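Local atomic coordinates of USG-1 protein homolog (Pseudomonas aeruginosa, PDB entry 2HJS), a protein that probably binds NAD(P) and acts as a dimeric oxidoreductase of the aspartate-semialdehyde dehydrogenase family, although its own reaction remains unproven. Residues A136-V141 / L154-C159; E140-L145 / A224-R229; V162-R167 / F244-S249. All coordinates share one frame; numbering follows the deposited sequence.

Contact 1. Residues A136-V141 / L154-C159; sequences AELCEV and LNLTAC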
loop_
_atom_site.group_PDB
_atom_site.type_symbol
_atom_site.label_atom_id
_atom_site.label_comp_id
_atom_site.label_asym_id
_atom_site.label_seq_id
_atom_site.Cartn_x
_atom_site.Cartn_y
_atom_site.Cartn_z
ATOM N N ALA A 136 6.203 -14.397 7.788
ATOM C CA ALA A 136 6.452 -15.712 7.168
ATOM C C ALA A 136 6.636 -15.572 5.688
ATOM O O ALA A 136 7.531 -16.186 5.120
ATOM C CB ALA A 136 5.294 -16.702 7.466
ATOM N N GLU A 137 5.796 -14.747 5.066
ATOM C CA GLU A 137 5.820 -14.563 3.605
ATOM C C GLU A 137 7.017 -13.721 3.144
ATOM O O GLU A 137 7.649 -14.024 2.140
ATOM C CB GLU A 137 4.484 -13.991 3.109
ATOM C CG GLU A 137 3.319 -14.926 3.443
ATOM C CD GLU A 137 2.006 -14.200 3.785
ATOM O OE1 GLU A 137 1.982 -12.935 3.863
ATOM O OE2 GLU A 137 0.993 -14.920 3.980
ATOM N N LEU A 138 7.335 -12.666 3.885
ATOM C CA LEU A 138 8.556 -11.922 3.632
ATOM C C LEU A 138 9.772 -12.870 3.671
ATOM O O LEU A 138 10.564 -12.910 2.721
ATOM C CB LEU A 138 8.748 -10.821 4.671
ATOM C CG LEU A 138 9.948 -9.888 4.445
ATOM C CD1 LEU A 138 9.861 -9.174 3.095
ATOM C CD2 LEU A 138 10.085 -8.858 5.587
ATOM N N CYS A 139 9.909 -13.618 4.770
ATOM C CA CYS A 139 11.135 -14.397 5.015
ATOM C C CYS A 139 11.273 -15.555 4.064
ATOM O O CYS A 139 12.383 -15.901 3.671
ATOM C CB CYS A 139 11.220 -14.887 6.471
ATOM S SG CYS A 139 11.522 -13.527 7.619
ATOM N N GLU A 140 10.145 -16.137 3.688
ATOM C CA GLU A 140 10.154 -17.223 2.741
ATOM C C GLU A 140 10.753 -16.784 1.409
ATOM O O GLU A 140 11.428 -17.563 0.754
ATOM C CB GLU A 140 8.726 -17.747 2.517
ATOM C CG GLU A 140 8.584 -18.649 1.307
ATOM C CD GLU A 140 7.139 -19.062 1.060
ATOM O OE1 GLU A 140 6.230 -18.307 1.497
ATOM O OE2 GLU A 140 6.913 -20.135 0.432
ATOM N N VAL A 141 10.480 -15.544 1.011
ATOM C CA VAL A 141 10.954 -15.017 -0.257
ATOM C C VAL A 141 12.400 -14.527 -0.136
ATOM O O VAL A 141 13.206 -14.762 -1.024
ATOM C CB VAL A 141 10.026 -13.877 -0.756
ATOM C CG1 VAL A 141 10.652 -13.132 -1.963
ATOM C CG2 VAL A 141 8.647 -14.454 -1.096
ATOM N N LEU A 154 16.220 -2.921 4.302
ATOM C CA LEU A 154 15.036 -3.613 3.851
ATOM C C LEU A 154 13.829 -2.748 4.177
ATOM O O LEU A 154 13.597 -2.438 5.336
ATOM C CB LEU A 154 14.949 -4.966 4.557
ATOM C CG LEU A 154 13.777 -5.900 4.277
ATOM C CD1 LEU A 154 13.712 -6.203 2.821
ATOM C CD2 LEU A 154 13.981 -7.197 5.067
ATOM N N ASN A 155 13.096 -2.335 3.152
ATOM C CA ASN A 155 11.858 -1.597 3.352
ATOM C C ASN A 155 10.663 -2.473 2.996
ATOM O O ASN A 155 10.635 -3.091 1.938
ATOM C CB ASN A 155 11.831 -0.306 2.553
ATOM C CG ASN A 155 10.717 0.649 3.020
ATOM O OD1 ASN A 155 9.546 0.553 2.590
ATOM N ND2 ASN A 155 11.068 1.548 3.905
ATOM N N LEU A 156 9.711 -2.552 3.919
ATOM C CA LEU A 156 8.473 -3.280 3.697
ATOM C C LEU A 156 7.268 -2.373 3.901
ATOM O O LEU A 156 7.127 -1.738 4.944
ATOM C CB LEU A 156 8.388 -4.487 4.628
ATOM C CG LEU A 156 7.045 -5.215 4.747
ATOM C CD1 LEU A 156 6.636 -5.938 3.427
ATOM C CD2 LEU A 156 7.115 -6.205 5.904
ATOM N N THR A 157 6.407 -2.300 2.888
ATOM C CA THR A 157 5.072 -1.740 3.063
ATOM C C THR A 157 4.093 -2.897 2.872
ATOM O O THR A 157 3.951 -3.419 1.772
ATOM C CB THR A 157 4.752 -0.636 2.043
ATOM O OG1 THR A 157 5.723 0.410 2.156
ATOM C CG2 THR A 157 3.356 -0.054 2.290
ATOM N N ALA A 158 3.416 -3.292 3.937
ATOM C CA ALA A 158 2.514 -4.421 3.868
ATOM C C ALA A 158 1.080 -3.937 3.825
ATOM O O ALA A 158 0.660 -3.197 4.711
ATOM C CB ALA A 158 2.732 -5.336 5.077
ATOM N N CYS A 159 0.341 -4.321 2.793
ATOM C CA CYS A 159 -1.084 -3.987 2.688
ATOM C C CYS A 159 -1.891 -5.193 3.107
ATOM O O CYS A 159 -1.922 -6.217 2.402
ATOM C CB CYS A 159 -1.442 -3.571 1.274
ATOM S SG CYS A 159 -0.493 -2.099 0.751
#
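L138, on helix 133-145, meets L154 and L156 of strand 151-160 through a single methyl, CD2, which points between the two strand leucines. The nearer partner is L156: its CD2 lies 4.0 Å from L138 CD2, and the two side chains extend toward each other tip to tip. On the other flank L138 CD2 stands 4.3 Å from L154 CD2, a slightly looser touch. Both L138 and L156 hold CG anti to the backbone N (chi1 -175° and 168°), which stretches each branch across the gap. The CA atoms of L138 and L156 are 8.6 Å apart. The contact is purely apolar and buried. It is helix-on-sheet packing in the C-terminal, dimerisation part of the semialdehyde dehydrogenase fold: helix 133-145 lies on one face of a mixed six-stranded sheet, and L154 and L156, two positions apart on their strand, both turn toward it. N155 and T157, the residues after each leucine, lie toward the second subunit; T157 OG1 is hydrogen-bonded to T157 OG1 of that subunit, and N155 packs on its N155 counterpart. V250 of strand 246-254 also touches L138 and L154, while V235 of strand 233-239 touches L156. Backbone hydrogen bonds link L154 with P232 and N234, and L156 with N234 and T236, joining the strand to its parallel neighbour 233-239. Two residues further along the helix from L138, E140 is held by a salt bridge from OE2 to K320 and a hydrogen bond from OE1 to T294.

Contact 2. Residues E140-L145 / A224-R229; sequences EVLAPL and ALLGER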
loop_
_atom_site.group_PDB
_atom_site.type_symbol
_atom_site.label_atom_id
_atom_site.label_comp_id
_atom_site.label_asym_id
_atom_site.label_seq_id
_atom_site.Cartn_x
_atom_site.Cartn_y
_atom_site.Cartn_z
ATOM N N GLU A 140 10.145 -16.137 3.688
ATOM C CA GLU A 140 10.154 -17.223 2.741
ATOM C C GLU A 140 10.753 -16.784 1.409
ATOM O O GLU A 140 11.428 -17.563 0.754
ATOM C CB GLU A 140 8.726 -17.747 2.517
ATOM C CG GLU A 140 8.584 -18.649 1.307
ATOM C CD GLU A 140 7.139 -19.062 1.060
ATOM O OE1 GLU A 140 6.230 -18.307 1.497
ATOM O OE2 GLU A 140 6.913 -20.135 0.432
ATOM N N VAL A 141 10.480 -15.544 1.011
ATOM C CA VAL A 141 10.954 -15.017 -0.257
ATOM C C VAL A 141 12.400 -14.527 -0.136
ATOM O O VAL A 141 13.206 -14.762 -1.024
ATOM C CB VAL A 141 10.026 -13.877 -0.756
ATOM C CG1 VAL A 141 10.652 -13.132 -1.963
ATOM C CG2 VAL A 141 8.647 -14.454 -1.096
ATOM N N LEU A 142 12.725 -13.871 0.968
ATOM C CA LEU A 142 14.076 -13.339 1.182
ATOM C C LEU A 142 15.153 -14.386 1.440
ATOM O O LEU A 142 16.283 -14.233 0.969
ATOM C CB LEU A 142 14.075 -12.392 2.364
ATOM C CG LEU A 142 13.970 -10.908 2.069
ATOM C CD1 LEU A 142 13.049 -10.585 0.901
ATOM C CD2 LEU A 142 13.505 -10.236 3.351
ATOM N N ALA A 143 14.819 -15.424 2.210
ATOM C CA ALA A 143 15.814 -16.439 2.572
ATOM C C ALA A 143 16.641 -16.939 1.364
ATOM O O ALA A 143 17.873 -16.859 1.395
ATOM C CB ALA A 143 15.182 -17.608 3.336
ATOM N N PRO A 144 15.982 -17.457 0.308
ATOM C CA PRO A 144 16.803 -17.952 -0.827
ATOM C C PRO A 144 17.581 -16.850 -1.570
ATOM O O PRO A 144 18.610 -17.118 -2.153
ATOM C CB PRO A 144 15.786 -18.630 -1.753
ATOM C CG PRO A 144 14.445 -18.208 -1.285
ATOM C CD PRO A 144 14.535 -17.661 0.097
ATOM N N LEU A 145 17.097 -15.620 -1.525
ATOM C CA LEU A 145 17.786 -14.501 -2.149
ATOM C C LEU A 145 19.052 -14.088 -1.403
ATOM O O LEU A 145 20.000 -13.587 -2.014
ATOM C CB LEU A 145 16.845 -13.303 -2.256
ATOM C CG LEU A 145 15.623 -13.475 -3.146
ATOM C CD1 LEU A 145 14.813 -12.150 -3.177
ATOM C CD2 LEU A 145 16.075 -13.857 -4.526
ATOM N N ALA A 224 14.606 -12.416 14.361
ATOM C CA ALA A 224 14.872 -13.753 14.923
ATOM C C ALA A 224 15.120 -14.762 13.816
ATOM O O ALA A 224 16.010 -15.573 13.935
ATOM C CB ALA A 224 13.777 -14.226 15.855
ATOM N N LEU A 225 14.362 -14.675 12.730
ATOM C CA LEU A 225 14.429 -15.651 11.635
ATOM C C LEU A 225 15.602 -15.452 10.680
ATOM O O LEU A 225 16.232 -16.424 10.275
ATOM C CB LEU A 225 13.126 -15.629 10.819
ATOM C CG LEU A 225 11.860 -16.197 11.470
ATOM C CD1 LEU A 225 10.600 -15.578 10.855
ATOM C CD2 LEU A 225 11.830 -17.719 11.370
ATOM N N LEU A 226 15.855 -14.205 10.277
ATOM C CA LEU A 226 16.882 -13.919 9.285
ATOM C C LEU A 226 18.145 -13.463 9.968
ATOM O O LEU A 226 19.239 -13.675 9.457
ATOM C CB LEU A 226 16.428 -12.853 8.276
ATOM C CG LEU A 226 15.270 -13.230 7.345
ATOM C CD1 LEU A 226 14.953 -12.081 6.433
ATOM C CD2 LEU A 226 15.564 -14.482 6.535
ATOM N N GLY A 227 17.993 -12.835 11.126
ATOM C CA GLY A 227 19.123 -12.483 11.949
ATOM C C GLY A 227 19.975 -11.415 11.314
ATOM O O GLY A 227 19.491 -10.341 10.937
ATOM N N GLU A 228 21.250 -11.762 11.163
ATOM C CA GLU A 228 22.284 -10.816 10.787
ATOM C C GLU A 228 22.410 -10.637 9.283
ATOM O O GLU A 228 22.969 -9.630 8.831
ATOM C CB GLU A 228 23.624 -11.245 11.399
ATOM C CG GLU A 228 24.505 -10.075 11.794
ATOM C CD GLU A 228 23.785 -9.098 12.704
ATOM O OE1 GLU A 228 23.347 -8.034 12.198
ATOM O OE2 GLU A 228 23.642 -9.408 13.913
ATOM N N ARG A 229 21.868 -11.582 8.512
ATOM C CA ARG A 229 21.949 -11.522 7.043
ATOM C C ARG A 229 21.163 -10.394 6.381
ATOM O O ARG A 229 21.180 -10.260 5.154
ATOM C CB ARG A 229 21.640 -12.877 6.392
ATOM C CG ARG A 229 20.693 -13.739 7.169
ATOM C CD ARG A 229 21.107 -15.205 7.146
ATOM N NE ARG A 229 20.873 -15.820 5.843
ATOM C CZ ARG A 229 19.905 -16.698 5.587
ATOM N NH1 ARG A 229 19.077 -17.098 6.556
ATOM N NH2 ARG A 229 19.779 -17.187 4.353
#
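Residues 140-145 of helix 133-145, kinked where P144 N makes no bond to the preceding turn, face residues 224-229, which start within helix 213-225, with A143 and L226 the nearest pair at 7.2 Å between CA atoms. L226 carries the apolar contact with both its methyls. CD1 comes 3.9 Å from L142 CD2 and also lies 4.2 Å from L142 CB, the two leucine side chains crossing at about a right angle; CD2 makes a looser touch on A143, 4.4 Å from its CA. With CG anti to the carbonyl carbon (chi1 -66°) and the outer chain extended, L226 is directed toward the helix. G227, at positive phi (68°), turns the backbone away just after L226. R229 is exposed and touches a crystal neighbour, which makes its placement less sure. A143 O lies oblique to the guanidinium group, 3.5 Å from R229 NH2, a distance not counted as a hydrogen bond. V114 of helix 112-115 touches both A143 and L226, and L311 of strand 308-315 backs L142. Methyl packing thus supplies the buried part of the junction, whereas the arginine adds at most a long polar approach to a carbonyl, probably a modest electrostatic contribution at the exposed side.

Contact 3. Residues V162-R167 / F244-S249; sequences VSSLGR and FGDSLS
S163 packs against F244 where two connections of the dimerisation domain meet: a short 3-10 segment, 162-164, between strand 151-160 and helix 167-181, and the lead-in to strand 246-254, antiparallel neighbour of strand 151-160 in the mixed sheet. The close part is van der Waals packing. S163 CB lies 3.6 Å from F244 CD2, meeting the ring obliquely, while CE2 is a little farther off. V170 of helix 167-181 touches both side chains. S163 OG lies between the backbone N and the carbonyl carbon (chi1 66°), and is satisfied by hydrogen bonds to S161 OG and N317 ND2; N317 OD1 also takes the G245 N-H, so one asparagine side chain ties both sides together. F244 itself is exposed, its nearest side-chain atom about 4 Å from a bound dioxane molecule that probably comes from the crystallisation liquor. Along the partly open flank the packing gives way to water. S164 OG and D246 OD1, 3.9 Å apart, do not bond directly but share two waters. The first is 2.6 Å from S164 OG and donates to D246 OD1 at 2.7 Å; the second is 2.8 Å from S164 OG, donates to D246 OD1, and gives a weak 3.2 Å bond to G245 O. D246 OD1 therefore accepts a hydrogen bond from each water, while OD2 of the same carboxylate lies close to E137 OE1.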
loop_
_atom_site.group_PDB
_atom_site.type_symbol
_atom_site.label_atom_id
_atom_site.label_comp_id
_atom_site.label_asym_id
_atom_site.label_seq_id
_atom_site.Cartn_x
_atom_site.Cartn_y
_atom_site.Cartn_z
ATOM N N VAL A 162 -8.655 -7.385 5.494
ATOM C CA VAL A 162 -9.407 -7.401 6.753
ATOM C C VAL A 162 -9.452 -8.758 7.454
ATOM O O VAL A 162 -9.756 -8.819 8.647
ATOM C CB VAL A 162 -10.857 -6.853 6.607
ATOM C CG1 VAL A 162 -10.818 -5.366 6.338
ATOM C CG2 VAL A 162 -11.660 -7.622 5.545
ATOM N N SER A 163 -9.186 -9.847 6.720
ATOM C CA SER A 163 -9.111 -11.178 7.351
ATOM C C SER A 163 -7.977 -11.225 8.386
ATOM O O SER A 163 -7.967 -12.088 9.234
ATOM C CB SER A 163 -8.918 -12.283 6.319
ATOM O OG SER A 163 -7.647 -12.149 5.702
ATOM N N SER A 164 -7.033 -10.280 8.323
ATOM C CA SER A 164 -5.986 -10.186 9.345
ATOM C C SER A 164 -6.571 -9.910 10.746
ATOM O O SER A 164 -5.919 -10.171 11.755
ATOM C CB SER A 164 -4.965 -9.109 8.963
ATOM O OG SER A 164 -4.018 -9.590 8.001
ATOM N N LEU A 165 -7.802 -9.398 10.784
ATOM C CA LEU A 165 -8.534 -9.102 12.022
ATOM C C LEU A 165 -9.568 -10.178 12.328
ATOM O O LEU A 165 -10.437 -9.993 13.188
ATOM C CB LEU A 165 -9.245 -7.730 11.927
ATOM C CG LEU A 165 -8.423 -6.542 11.390
ATOM C CD1 LEU A 165 -9.345 -5.398 11.062
ATOM C CD2 LEU A 165 -7.336 -6.108 12.359
ATOM N N GLY A 166 -9.484 -11.298 11.619
ATOM C CA GLY A 166 -10.382 -12.414 11.855
ATOM C C GLY A 166 -11.661 -12.266 11.068
ATOM O O GLY A 166 -11.795 -11.328 10.291
ATOM N N ARG A 167 -12.606 -13.179 11.288
ATOM C CA ARG A 167 -13.876 -13.232 10.548
ATOM C C ARG A 167 -14.765 -12.008 10.757
ATOM O O ARG A 167 -15.575 -11.678 9.889
ATOM C CB ARG A 167 -14.682 -14.481 10.930
ATOM C CG ARG A 167 -14.021 -15.819 10.599
ATOM C CD ARG A 167 -15.073 -16.894 10.476
ATOM N NE ARG A 167 -14.538 -18.232 10.233
ATOM C CZ ARG A 167 -14.023 -18.998 11.183
ATOM N NH1 ARG A 167 -13.577 -20.214 10.894
ATOM N NH2 ARG A 167 -13.943 -18.536 12.427
ATOM N N PHE A 244 -9.231 -10.978 1.743
ATOM C CA PHE A 244 -8.268 -12.037 2.033
ATOM C C PHE A 244 -6.915 -11.790 1.333
ATOM O O PHE A 244 -6.884 -11.286 0.191
ATOM C CB PHE A 244 -8.840 -13.377 1.554
ATOM C CG PHE A 244 -10.183 -13.710 2.126
ATOM C CD1 PHE A 244 -11.315 -13.711 1.318
ATOM C CD2 PHE A 244 -10.319 -14.029 3.472
ATOM C CE1 PHE A 244 -12.576 -14.014 1.843
ATOM C CE2 PHE A 244 -11.595 -14.354 4.019
ATOM C CZ PHE A 244 -12.708 -14.337 3.209
ATOM N N GLY A 245 -5.815 -12.149 2.006
ATOM C CA GLY A 245 -4.471 -12.151 1.401
ATOM C C GLY A 245 -3.604 -10.984 1.827
ATOM O O GLY A 245 -4.119 -9.887 2.085
ATOM N N ASP A 246 -2.292 -11.219 1.933
ATOM C CA ASP A 246 -1.324 -10.137 2.175
ATOM C C ASP A 246 -0.721 -9.699 0.848
ATOM O O ASP A 246 -0.397 -10.553 0.037
ATOM C CB ASP A 246 -0.182 -10.626 3.069
ATOM C CG ASP A 246 -0.644 -10.987 4.460
ATOM O OD1 ASP A 246 -1.578 -10.331 5.012
ATOM O OD2 ASP A 246 -0.056 -11.940 5.004
ATOM N N SER A 247 -0.594 -8.390 0.626
ATOM C CA SER A 247 0.091 -7.827 -0.537
ATOM C C SER A 247 1.297 -7.000 -0.046
ATOM O O SER A 247 1.119 -6.008 0.647
ATOM C CB SER A 247 -0.859 -6.920 -1.343
ATOM O OG SER A 247 -2.039 -7.629 -1.713
ATOM N N LEU A 248 2.513 -7.406 -0.395
ATOM C CA LEU A 248 3.702 -6.772 0.169
ATOM C C LEU A 248 4.521 -6.072 -0.909
ATOM O O LEU A 248 4.779 -6.656 -1.952
ATOM C CB LEU A 248 4.602 -7.808 0.862
ATOM C CG LEU A 248 3.951 -8.843 1.801
ATOM C CD1 LEU A 248 5.031 -9.736 2.411
ATOM C CD2 LEU A 248 3.152 -8.136 2.899
ATOM N N SER A 249 4.930 -4.836 -0.639
ATOM C CA SER A 249 5.864 -4.142 -1.504
ATOM C C SER A 249 7.190 -3.992 -0.763
ATOM O O SER A 249 7.275 -3.359 0.284
ATOM C CB SER A 249 5.299 -2.788 -1.929
ATOM O OG SER A 249 6.279 -2.096 -2.678
HETATM O O HOH W 1 -1.754 -10.861 7.622
HETATM O O HOH W 2 -4.008 -9.936 5.271
#

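Contacts 1 and 2 use overlapping stretches of helix 133-145, sharing E140 and V141, and join directly: L154 CD2 of contact 1 packs 3.5 Å from L142 CD2 of contact 2. Contact 1 is wholly buried methyl packing on the sheet; contact 2 is similar but ends in an exposed arginine. Contact 3 is the most polar, with bridging waters at one end and an exposed phenylalanine at the other. It meets contact 1 through neighbouring strands 151-160 and 246-254, where A158 CB lies 3.6 Å from L248 CD2, and both contacts reach the second subunit. Contacts 2 and 3 do not touch, their centres being about 22 Å apart.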